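Side-chain contacts in FACT-Spt16 (Cicer arietinum, PDB 5CE6), which probably acts as a histone chaperone subunit of the FACT complex, binding histones H3-H4 in the course of transcription: residues A[122-127]-A[137-142]; A[196-201]-A[383-388]; A[300-305]-A[311-316]; A[359-362]-A[367-370]. One frame throughout, in Å; residues are numbered along the deposited sequence.

Contact 1 of 4, residues A[122-127]-A[137-142]; sequences ILHVKP and DAIIRA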
loop_
_atom_site.group_PDB
_atom_site.type_symbol
_atom_site.label_atom_id
_atom_site.label_comp_id
_atom_site.label_asym_id
_atom_site.label_seq_id
_atom_site.Cartn_x
_atom_site.Cartn_y
_atom_site.Cartn_z
ATOM N N ILE A 122 -6.344 -27.447 -11.817
ATOM C CA ILE A 122 -5.840 -28.740 -11.369
ATOM C C ILE A 122 -5.355 -28.586 -9.942
ATOM O O ILE A 122 -4.439 -27.815 -9.684
ATOM C CB ILE A 122 -4.677 -29.213 -12.244
ATOM C CG1 ILE A 122 -5.119 -29.294 -13.703
ATOM C CG2 ILE A 122 -4.155 -30.569 -11.764
ATOM C CD1 ILE A 122 -6.279 -30.233 -13.924
ATOM N N LEU A 123 -5.963 -29.318 -9.014
ATOM C CA LEU A 123 -5.610 -29.156 -7.608
ATOM C C LEU A 123 -4.667 -30.261 -7.152
ATOM O O LEU A 123 -4.989 -31.442 -7.244
ATOM C CB LEU A 123 -6.870 -29.111 -6.740
ATOM C CG LEU A 123 -7.812 -27.952 -7.079
ATOM C CD1 LEU A 123 -9.101 -28.045 -6.286
ATOM C CD2 LEU A 123 -7.132 -26.625 -6.809
ATOM N N HIS A 124 -3.488 -29.866 -6.683
ATOM C CA HIS A 124 -2.512 -30.819 -6.170
ATOM C C HIS A 124 -2.509 -30.705 -4.653
ATOM O O HIS A 124 -2.060 -29.698 -4.108
ATOM C CB HIS A 124 -1.121 -30.490 -6.720
ATOM C CG HIS A 124 -1.072 -30.378 -8.213
ATOM N ND1 HIS A 124 -0.666 -31.420 -9.020
ATOM C CD2 HIS A 124 -1.377 -29.355 -9.045
ATOM C CE1 HIS A 124 -0.724 -31.044 -10.285
ATOM N NE2 HIS A 124 -1.156 -29.795 -10.328
ATOM N N VAL A 125 -3.022 -31.727 -3.973
ATOM C CA VAL A 125 -3.168 -31.672 -2.518
ATOM C C VAL A 125 -1.885 -32.093 -1.811
ATOM O O VAL A 125 -1.391 -33.206 -2.027
ATOM C CB VAL A 125 -4.297 -32.603 -2.033
ATOM C CG1 VAL A 125 -4.339 -32.635 -0.508
ATOM C CG2 VAL A 125 -5.636 -32.173 -2.605
ATOM N N LYS A 126 -1.361 -31.214 -0.959
ATOM C CA LYS A 126 -0.173 -31.534 -0.169
ATOM C C LYS A 126 -0.530 -31.966 1.250
ATOM O O LYS A 126 -1.167 -31.215 1.998
ATOM C CB LYS A 126 0.787 -30.342 -0.102
ATOM C CG LYS A 126 2.148 -30.691 0.508
ATOM C CD LYS A 126 2.926 -29.445 0.896
ATOM C CE LYS A 126 2.386 -28.841 2.183
ATOM N NZ LYS A 126 2.635 -29.712 3.371
ATOM N N PRO A 127 -0.114 -33.183 1.624
ATOM C CA PRO A 127 -0.203 -33.690 2.999
ATOM C C PRO A 127 0.567 -32.763 3.935
ATOM O O PRO A 127 1.575 -32.193 3.512
ATOM C CB PRO A 127 0.493 -35.052 2.917
ATOM C CG PRO A 127 0.419 -35.440 1.474
ATOM C CD PRO A 127 0.508 -34.153 0.710
ATOM N N ASP A 137 7.163 -31.130 -9.111
ATOM C CA ASP A 137 7.689 -31.738 -10.330
ATOM C C ASP A 137 6.587 -31.931 -11.374
ATOM O O ASP A 137 6.803 -31.716 -12.564
ATOM C CB ASP A 137 8.357 -33.087 -10.030
ATOM C CG ASP A 137 9.636 -32.946 -9.223
ATOM O OD1 ASP A 137 10.212 -31.841 -9.199
ATOM O OD2 ASP A 137 10.069 -33.953 -8.617
ATOM N N ALA A 138 5.407 -32.344 -10.922
ATOM C CA ALA A 138 4.274 -32.543 -11.825
ATOM C C ALA A 138 3.847 -31.216 -12.453
ATOM O O ALA A 138 3.596 -31.136 -13.657
ATOM C CB ALA A 138 3.115 -33.174 -11.088
ATOM N N ILE A 139 3.758 -30.182 -11.626
ATOM C CA ILE A 139 3.415 -28.848 -12.111
ATOM C C ILE A 139 4.443 -28.365 -13.139
ATOM O O ILE A 139 4.085 -27.826 -14.190
ATOM C CB ILE A 139 3.304 -27.829 -10.949
ATOM C CG1 ILE A 139 2.154 -28.203 -10.013
ATOM C CG2 ILE A 139 3.105 -26.434 -11.486
ATOM C CD1 ILE A 139 1.940 -27.221 -8.876
ATOM N N ILE A 140 5.720 -28.578 -12.834
ATOM C CA ILE A 140 6.801 -28.189 -13.733
ATOM C C ILE A 140 6.737 -28.949 -15.067
ATOM O O ILE A 140 6.976 -28.368 -16.131
ATOM C CB ILE A 140 8.179 -28.316 -13.031
ATOM C CG1 ILE A 140 8.360 -27.167 -12.029
ATOM C CG2 ILE A 140 9.315 -28.319 -14.043
ATOM C CD1 ILE A 140 9.211 -27.516 -10.812
ATOM N N ARG A 141 6.376 -30.231 -15.017
ATOM C CA ARG A 141 6.161 -31.007 -16.242
ATOM C C ARG A 141 5.003 -30.478 -17.091
ATOM O O ARG A 141 5.082 -30.468 -18.319
ATOM C CB ARG A 141 5.925 -32.487 -15.926
ATOM C CG ARG A 141 7.163 -33.234 -15.461
ATOM C CD ARG A 141 6.971 -34.741 -15.591
ATOM N NE ARG A 141 5.787 -35.198 -14.869
ATOM C CZ ARG A 141 5.766 -35.492 -13.572
ATOM N NH1 ARG A 141 6.867 -35.382 -12.838
ATOM N NH2 ARG A 141 4.639 -35.897 -13.004
ATOM N N ALA A 142 3.926 -30.054 -16.437
ATOM C CA ALA A 142 2.763 -29.527 -17.152
ATOM C C ALA A 142 3.099 -28.229 -17.874
ATOM O O ALA A 142 2.694 -28.031 -19.015
ATOM C CB ALA A 142 1.591 -29.324 -16.206
#
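His124 and Ile139 mark the closest approach of strand 122-125 and helix 137-142, their CA atoms 8.6 Å apart, a spacing that only side chains can bridge. The strand lies at the edge of the six-stranded mixed sheet of the N-terminal lobe, and helix 133-145 follows it in the chain and folds back over one side of it. The His124 side chain sets out toward the helix; chi1 of -53° places the ring on the helix side, and chi2 of -97° turns a face to Ile139. CG1 of Ile139 sits over that face, 3.9 Å from the ring centroid and 20° off the normal, in a CH-pi contact. It is shifted toward the rim, and its nearest ring atom is His124 NE2, at 3.7 Å from Ile139 CG1. The terminal Ile139 CD1 reaches on to His124 CD2 at 3.9 Å. Ala138 adds a lighter touch, its CB 4.5 Å from His124 CE1. A branched aliphatic residue suits this place, meeting both the imidazole and Trp173 of helix 168-179. NE2 keeps its polar bond in another direction, to His95 ND1 on the neighbouring strand, while Ile139 lies over the ring face. With no hydrogen bond running from strand to helix, the contact itself is dispersive, and the bond to His95 probably limits rotation of the imidazole, helping to keep its face against the isoleucine.

Contact 2 of 4, residues A[196-201]-A[383-388]; sequences AAKSNE and FRESGL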
loop_
_atom_site.group_PDB
_atom_site.type_symbol
_atom_site.label_atom_id
_atom_site.label_comp_id
_atom_site.label_asym_id
_atom_site.label_seq_id
_atom_site.Cartn_x
_atom_site.Cartn_y
_atom_site.Cartn_z
ATOM N N ALA A 196 -3.593 -1.472 -11.036
ATOM C CA ALA A 196 -3.498 -0.001 -11.019
ATOM C C ALA A 196 -4.832 0.746 -11.060
ATOM O O ALA A 196 -5.033 1.712 -10.320
ATOM C CB ALA A 196 -2.595 0.491 -12.145
ATOM N N ALA A 197 -5.728 0.326 -11.944
ATOM C CA ALA A 197 -7.030 0.979 -12.056
ATOM C C ALA A 197 -8.102 0.164 -11.332
ATOM O O ALA A 197 -8.395 -0.970 -11.705
ATOM C CB ALA A 197 -7.411 1.188 -13.516
ATOM N N LYS A 198 -8.683 0.760 -10.296
ATOM C CA LYS A 198 -9.667 0.067 -9.465
ATOM C C LYS A 198 -11.066 0.090 -10.080
ATOM O O LYS A 198 -11.456 1.059 -10.752
ATOM C CB LYS A 198 -9.727 0.712 -8.075
ATOM C CG LYS A 198 -8.689 0.205 -7.068
ATOM C CD LYS A 198 -7.305 0.692 -7.393
ATOM C CE LYS A 198 -6.266 0.118 -6.417
ATOM N NZ LYS A 198 -4.924 0.253 -7.017
ATOM N N SER A 199 -11.822 -0.976 -9.836
ATOM C CA SER A 199 -13.233 -1.027 -10.195
ATOM C C SER A 199 -14.022 -0.151 -9.239
ATOM O O SER A 199 -13.504 0.262 -8.206
ATOM C CB SER A 199 -13.749 -2.454 -10.090
ATOM O OG SER A 199 -13.900 -2.850 -8.739
ATOM N N ASN A 200 -15.277 0.134 -9.572
ATOM C CA ASN A 200 -16.121 0.919 -8.674
ATOM C C ASN A 200 -16.269 0.274 -7.287
ATOM O O ASN A 200 -16.299 0.969 -6.272
ATOM C CB ASN A 200 -17.494 1.162 -9.303
ATOM C CG ASN A 200 -17.459 2.236 -10.370
ATOM O OD1 ASN A 200 -16.661 3.167 -10.294
ATOM N ND2 ASN A 200 -18.329 2.115 -11.366
ATOM N N GLU A 201 -16.360 -1.050 -7.247
ATOM C CA GLU A 201 -16.468 -1.754 -5.972
ATOM C C GLU A 201 -15.221 -1.512 -5.126
ATOM O O GLU A 201 -15.313 -1.210 -3.935
ATOM C CB GLU A 201 -16.686 -3.254 -6.198
ATOM C CG GLU A 201 -16.675 -4.083 -4.922
ATOM C CD GLU A 201 -16.866 -5.565 -5.191
ATOM O OE1 GLU A 201 -16.974 -5.938 -6.373
ATOM O OE2 GLU A 201 -16.921 -6.347 -4.222
ATOM N N PHE A 383 -0.396 -1.815 0.408
ATOM C CA PHE A 383 -0.266 -0.468 0.947
ATOM C C PHE A 383 0.598 0.420 0.044
ATOM O O PHE A 383 0.355 1.631 -0.110
ATOM C CB PHE A 383 0.316 -0.507 2.359
ATOM C CG PHE A 383 0.382 0.844 2.985
ATOM C CD1 PHE A 383 -0.774 1.446 3.472
ATOM C CD2 PHE A 383 1.583 1.524 3.049
ATOM C CE1 PHE A 383 -0.730 2.728 4.007
ATOM C CE2 PHE A 383 1.642 2.792 3.590
ATOM C CZ PHE A 383 0.490 3.389 4.078
ATOM N N ARG A 384 1.619 -0.188 -0.549
ATOM C CA ARG A 384 2.522 0.526 -1.415
ATOM C C ARG A 384 2.612 -0.154 -2.782
ATOM O O ARG A 384 3.203 -1.229 -2.916
ATOM C CB ARG A 384 3.889 0.565 -0.738
ATOM C CG ARG A 384 4.883 1.492 -1.327
ATOM C CD ARG A 384 6.096 1.551 -0.414
ATOM N NE ARG A 384 7.193 2.250 -1.055
ATOM C CZ ARG A 384 7.374 3.562 -0.971
ATOM N NH1 ARG A 384 6.529 4.297 -0.258
ATOM N NH2 ARG A 384 8.398 4.131 -1.593
ATOM N N GLU A 385 2.005 0.469 -3.788
ATOM C CA GLU A 385 2.141 0.021 -5.169
ATOM C C GLU A 385 3.393 0.656 -5.786
ATOM O O GLU A 385 3.374 1.800 -6.247
ATOM C CB GLU A 385 0.874 0.355 -5.961
ATOM C CG GLU A 385 -0.366 -0.317 -5.358
ATOM C CD GLU A 385 -1.653 -0.019 -6.106
ATOM O OE1 GLU A 385 -1.636 0.797 -7.055
ATOM O OE2 GLU A 385 -2.692 -0.598 -5.733
ATOM N N SER A 386 4.488 -0.094 -5.772
ATOM C CA SER A 386 5.792 0.446 -6.148
ATOM C C SER A 386 5.884 0.958 -7.587
ATOM O O SER A 386 6.622 1.906 -7.856
ATOM C CB SER A 386 6.896 -0.575 -5.872
ATOM O OG SER A 386 6.979 -0.857 -4.486
ATOM N N GLY A 387 5.134 0.341 -8.502
ATOM C CA GLY A 387 5.130 0.765 -9.894
ATOM C C GLY A 387 4.482 2.124 -10.132
ATOM O O GLY A 387 4.601 2.712 -11.214
ATOM N N LEU A 388 3.795 2.637 -9.117
ATOM C CA LEU A 388 3.153 3.941 -9.219
ATOM C C LEU A 388 3.738 4.920 -8.211
ATOM O O LEU A 388 3.007 5.688 -7.592
ATOM C CB LEU A 388 1.644 3.822 -8.993
ATOM C CG LEU A 388 0.824 3.146 -10.091
ATOM C CD1 LEU A 388 -0.650 3.160 -9.711
ATOM C CD2 LEU A 388 1.030 3.866 -11.414
HETATM O O HOH W 1 -3.727 2.706 -8.063
#
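Where the chain passes from helix 188-196 into helix 200-230, a buried salt bridge from Lys198 to Glu385 ties the connecting turn to a loop of the M24-like (pita-bread) fold, the one that follows strand 376-378. The two side chains approach from opposite directions. Glu385 runs straight out beyond CG (chi2 -180°) and presents the syn lone pair of OE2 to Lys198 NZ, 2.7 Å away. Lys198 bends at chi2 (72°) and then extends to meet it; its ammonium also bonds Phe195 O and, weakly, Ile379 O. A water accepts a hydrogen bond from Lys198 NZ at 2.9 Å. The same water is within hydrogen-bonding distance of Glu385 OE1, at 3.0 Å, and of the backbone oxygen of Ala196. Lysine and glutamate suit the place because each has the length to bring its charge across the gap. Were Glu385 replaced by alanine, Lys198 NZ would probably be left buried without its counter-charge and the water less firmly held. Beside the charged pair, small Ala196 admits Leu388, whose CD1 lies 4.1 Å from Ala196 CB.

Contact 3 of 4, residues A[300-305]-A[311-316]; sequences CAVGAR and SNIART. With ACT (acetate ion), chain B.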
loop_
_atom_site.group_PDB
_atom_site.type_symbol
_atom_site.label_atom_id
_atom_site.label_comp_id
_atom_site.label_asym_id
_atom_site.label_seq_id
_atom_site.Cartn_x
_atom_site.Cartn_y
_atom_site.Cartn_z
ATOM N N CYS A 300 1.967 12.469 12.901
ATOM C CA CYS A 300 1.133 11.277 13.044
ATOM C C CYS A 300 0.712 10.750 11.687
ATOM O O CYS A 300 0.153 11.479 10.868
ATOM C CB CYS A 300 -0.129 11.539 13.875
ATOM S SG CYS A 300 -1.262 10.096 13.909
ATOM N N ALA A 301 0.970 9.469 11.456
ATOM C CA ALA A 301 0.504 8.804 10.239
ATOM C C ALA A 301 -0.309 7.584 10.645
ATOM O O ALA A 301 0.136 6.780 11.456
ATOM C CB ALA A 301 1.674 8.392 9.353
ATOM N N VAL A 302 -1.511 7.461 10.093
ATOM C CA VAL A 302 -2.353 6.315 10.417
ATOM C C VAL A 302 -3.051 5.810 9.166
ATOM O O VAL A 302 -3.400 6.586 8.281
ATOM C CB VAL A 302 -3.372 6.678 11.533
ATOM C CG1 VAL A 302 -4.202 7.861 11.134
ATOM C CG2 VAL A 302 -4.263 5.515 11.856
ATOM N N GLY A 303 -3.244 4.501 9.071
ATOM C CA GLY A 303 -3.996 3.985 7.944
ATOM C C GLY A 303 -4.839 2.796 8.339
ATOM O O GLY A 303 -4.344 1.864 8.985
ATOM N N ALA A 304 -6.112 2.838 7.956
ATOM C CA ALA A 304 -7.032 1.725 8.165
ATOM C C ALA A 304 -7.224 0.965 6.863
ATOM O O ALA A 304 -7.081 1.523 5.767
ATOM C CB ALA A 304 -8.373 2.209 8.685
ATOM N N ARG A 305 -7.555 -0.312 6.996
ATOM C CA ARG A 305 -7.741 -1.187 5.854
ATOM C C ARG A 305 -9.164 -1.730 5.915
ATOM O O ARG A 305 -9.658 -2.088 6.988
ATOM C CB ARG A 305 -6.729 -2.339 5.938
ATOM C CG ARG A 305 -6.370 -2.983 4.608
ATOM C CD ARG A 305 -5.315 -4.076 4.806
ATOM N NE ARG A 305 -4.930 -4.707 3.543
ATOM C CZ ARG A 305 -4.141 -5.775 3.451
ATOM N NH1 ARG A 305 -3.648 -6.334 4.548
ATOM N NH2 ARG A 305 -3.844 -6.281 2.263
ATOM N N SER A 311 -5.728 2.498 3.030
ATOM C CA SER A 311 -5.872 3.946 2.929
ATOM C C SER A 311 -4.818 4.536 3.829
ATOM O O SER A 311 -4.209 3.820 4.629
ATOM C CB SER A 311 -7.272 4.406 3.359
ATOM O OG SER A 311 -7.506 4.106 4.733
ATOM N N ASN A 312 -4.594 5.839 3.723
ATOM C CA ASN A 312 -3.554 6.448 4.530
ATOM C C ASN A 312 -3.832 7.918 4.776
ATOM O O ASN A 312 -4.409 8.593 3.920
ATOM C CB ASN A 312 -2.207 6.351 3.828
ATOM C CG ASN A 312 -1.071 6.712 4.752
ATOM O OD1 ASN A 312 -0.950 6.144 5.839
ATOM N ND2 ASN A 312 -0.252 7.672 4.350
ATOM N N ILE A 313 -3.407 8.416 5.935
ATOM C CA ILE A 313 -3.418 9.859 6.168
ATOM C C ILE A 313 -2.229 10.174 7.050
ATOM O O ILE A 313 -1.761 9.321 7.796
ATOM C CB ILE A 313 -4.741 10.318 6.842
ATOM C CG1 ILE A 313 -4.951 11.831 6.689
ATOM C CG2 ILE A 313 -4.753 9.957 8.326
ATOM C CD1 ILE A 313 -6.214 12.320 7.409
ATOM N N ALA A 314 -1.692 11.381 6.932
ATOM C CA ALA A 314 -0.626 11.812 7.822
ATOM C C ALA A 314 -0.792 13.302 8.015
ATOM O O ALA A 314 -1.096 14.022 7.060
ATOM C CB ALA A 314 0.756 11.504 7.244
ATOM N N ARG A 315 -0.613 13.746 9.258
ATOM C CA ARG A 315 -0.712 15.170 9.592
ATOM C C ARG A 315 0.434 15.548 10.495
ATOM O O ARG A 315 0.961 14.714 11.220
ATOM C CB ARG A 315 -2.037 15.457 10.303
ATOM C CG ARG A 315 -3.285 15.269 9.431
ATOM C CD ARG A 315 -3.384 16.364 8.367
ATOM N NE ARG A 315 -4.594 16.222 7.541
ATOM C CZ ARG A 315 -4.635 15.582 6.375
ATOM N NH1 ARG A 315 -3.543 15.007 5.880
ATOM N NH2 ARG A 315 -5.774 15.525 5.690
ATOM N N THR A 316 0.826 16.815 10.438
ATOM C CA THR A 316 1.833 17.345 11.341
ATOM C C THR A 316 1.193 18.461 12.159
ATOM O O THR A 316 0.467 19.303 11.621
ATOM C CB THR A 316 3.010 17.906 10.563
ATOM O OG1 THR A 316 3.589 16.852 9.793
ATOM C CG2 THR A 316 4.067 18.461 11.507
HETATM C C ACT B . -0.909 -8.246 1.451
HETATM O O ACT B . 0.175 -8.810 1.711
HETATM O OXT ACT B . -1.734 -8.175 2.393
HETATM C CH3 ACT B . -1.196 -7.696 0.086
#
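Two guanidinium groups flank the beta hairpin of strands 296-306 and 309-319, part of a mixed sheet in the M24-like domain. That of Arg315 carries Ile313 CD1 over one face, 3.6 Å above its plane, while NH1 bonds Ala314 O and NH2 forms a salt bridge to Asp431. That of Arg305 holds an acetate, probably from the crystallisation liquor, at its edge and in its plane: NH2 lies 2.8 Å from acetate OXT, and the bond from NH1 is weak. Cys300-Arg315 and Val302-Ile313 are antiparallel hydrogen-bonded pairs; Cys300 N to Arg315 O, 3.0 Å, is almost straight at 177°. Between them small side chains suit the non-hydrogen-bonded pair Ala301-Ala314, whose CA atoms are 4.0 Å apart, with the CB atoms in ordinary contact at 3.9 Å. Val302 CG1 meets Ile313 CG2 at 3.5 Å. Ser311 OG donates to Ala304 O at 2.8 Å and also bonds Thr213 OG1. Losing the hydroxyl to an alanine here is likely to deprive Ala304 O of this donor and Thr213 of one partner. Backbone bonds thus fix the register, and the hydroxyl satisfies Ala304 O where the regular pairing ends, although buried Ser311 O has no polar partner in the model.

Contact 4 of 4, residues A[359-362]-A[367-370]; sequences VVEK and MVSC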
loop_
_atom_site.group_PDB
_atom_site.type_symbol
_atom_site.label_atom_id
_atom_site.label_comp_id
_atom_site.label_asym_id
_atom_site.label_seq_id
_atom_site.Cartn_x
_atom_site.Cartn_y
_atom_site.Cartn_z
ATOM N N VAL A 359 7.054 24.344 -6.528
ATOM C CA VAL A 359 6.522 25.131 -5.424
ATOM C C VAL A 359 7.617 25.467 -4.414
ATOM O O VAL A 359 7.757 26.617 -3.990
ATOM C CB VAL A 359 5.380 24.380 -4.709
ATOM C CG1 VAL A 359 5.118 24.971 -3.332
ATOM C CG2 VAL A 359 4.121 24.409 -5.555
ATOM N N VAL A 360 8.391 24.460 -4.021
ATOM C CA VAL A 360 9.450 24.682 -3.043
ATOM C C VAL A 360 10.544 25.581 -3.630
ATOM O O VAL A 360 11.049 26.476 -2.951
ATOM C CB VAL A 360 10.027 23.354 -2.507
ATOM C CG1 VAL A 360 11.049 23.618 -1.412
ATOM C CG2 VAL A 360 8.906 22.479 -1.950
ATOM N N GLU A 361 10.877 25.377 -4.902
ATOM C CA GLU A 361 11.903 26.205 -5.551
ATOM C C GLU A 361 11.512 27.685 -5.550
ATOM O O GLU A 361 12.359 28.569 -5.362
ATOM C CB GLU A 361 12.182 25.714 -6.978
ATOM C CG GLU A 361 13.229 26.537 -7.740
ATOM C CD GLU A 361 14.639 26.408 -7.175
ATOM O OE1 GLU A 361 15.469 27.314 -7.432
ATOM O OE2 GLU A 361 14.921 25.403 -6.486
ATOM N N LYS A 362 10.225 27.959 -5.744
ATOM C CA LYS A 362 9.732 29.336 -5.741
ATOM C C LYS A 362 9.682 29.956 -4.344
ATOM O O LYS A 362 10.167 31.069 -4.134
ATOM C CB LYS A 362 8.348 29.427 -6.404
ATOM C CG LYS A 362 7.694 30.809 -6.283
ATOM C CD LYS A 362 6.510 30.964 -7.228
ATOM C CE LYS A 362 5.819 32.313 -7.049
ATOM N NZ LYS A 362 6.761 33.462 -7.177
ATOM N N MET A 367 15.059 25.006 0.969
ATOM C CA MET A 367 14.435 23.811 1.531
ATOM C C MET A 367 14.266 22.682 0.515
ATOM O O MET A 367 13.891 21.569 0.883
ATOM C CB MET A 367 13.064 24.138 2.134
ATOM C CG MET A 367 13.095 25.070 3.332
ATOM S SD MET A 367 11.427 25.237 3.989
ATOM C CE MET A 367 11.659 26.592 5.150
ATOM N N VAL A 368 14.536 22.968 -0.757
ATOM C CA VAL A 368 14.341 21.973 -1.814
ATOM C C VAL A 368 15.068 20.669 -1.508
ATOM O O VAL A 368 14.511 19.581 -1.665
ATOM C CB VAL A 368 14.793 22.496 -3.190
ATOM C CG1 VAL A 368 14.849 21.359 -4.194
ATOM C CG2 VAL A 368 13.855 23.589 -3.680
ATOM N N SER A 369 16.306 20.779 -1.038
ATOM C CA SER A 369 17.115 19.596 -0.736
ATOM C C SER A 369 16.531 18.716 0.369
ATOM O O SER A 369 16.910 17.549 0.499
ATOM C CB SER A 369 18.552 19.998 -0.381
ATOM O OG SER A 369 18.572 20.818 0.771
ATOM N N CYS A 370 15.597 19.254 1.151
ATOM C CA CYS A 370 15.009 18.477 2.231
ATOM C C CYS A 370 13.701 17.814 1.831
ATOM O O CYS A 370 13.152 17.039 2.594
ATOM C CB CYS A 370 14.775 19.342 3.465
ATOM S SG CYS A 370 16.311 19.926 4.241
#
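Val360, near the end of helix 349-363, packs against Met367 and Val368 where the chain reverses after that helix into a short helical turn on the outside of the M24-like fold. The tight part gathers round one methyl. With chi1 at -176° Val360 CG1 lies opposite the backbone N, which points this methyl at the turn, where it rests 3.6 Å from Val368 CG2 and equally close to Val368 N. Met367 supports the same methyl through its CB, 4.1 Å from Val360 CG1, while the rest of its unbranched chain leads inward to Phe410 and Leu413 of strand 403-414. Phe410 also meets Val360, and Val331 of helix 323-342 touches it too, so a compact beta-branched residue suits this buried spot. The other side is loose. Glu361 begins by pointing away from the turn, and only a bend at chi2 (68°) swings its carboxylate back across Val368. No hydrogen bond joins the two segments, and being solvent-exposed, the charged group can be hydrated while one oxygen rests against the valine methyl. Within the turn, Cys370 N bonds Met367 O at 2.9 Å. At the solvent border the touch is a single one, Glu361 OE2 to Val368 CG2 at 3.5 Å.

In the fold
Contact 1 belongs to the N-terminal lobe and lies far from the rest: its centre is 31 Å from that of contact 2 and 56 Å from that of contact 4, on the other side of the chain's centre. Contact 2 is the most central, and along the chain contacts 3 and 4 are nested within the loop it closes. It touches contact 3 directly, with Phe383 CZ 3.6 Å from Asn312 OD1, though their centres are about 17 Å apart. Contact 4 stays separate, its nearest atoms about 12 Å from contact 3. The Cys300 side chain is about 13 Å from a bound sodium ion; the potassium site involves Ala295, Ser420 and Asn422.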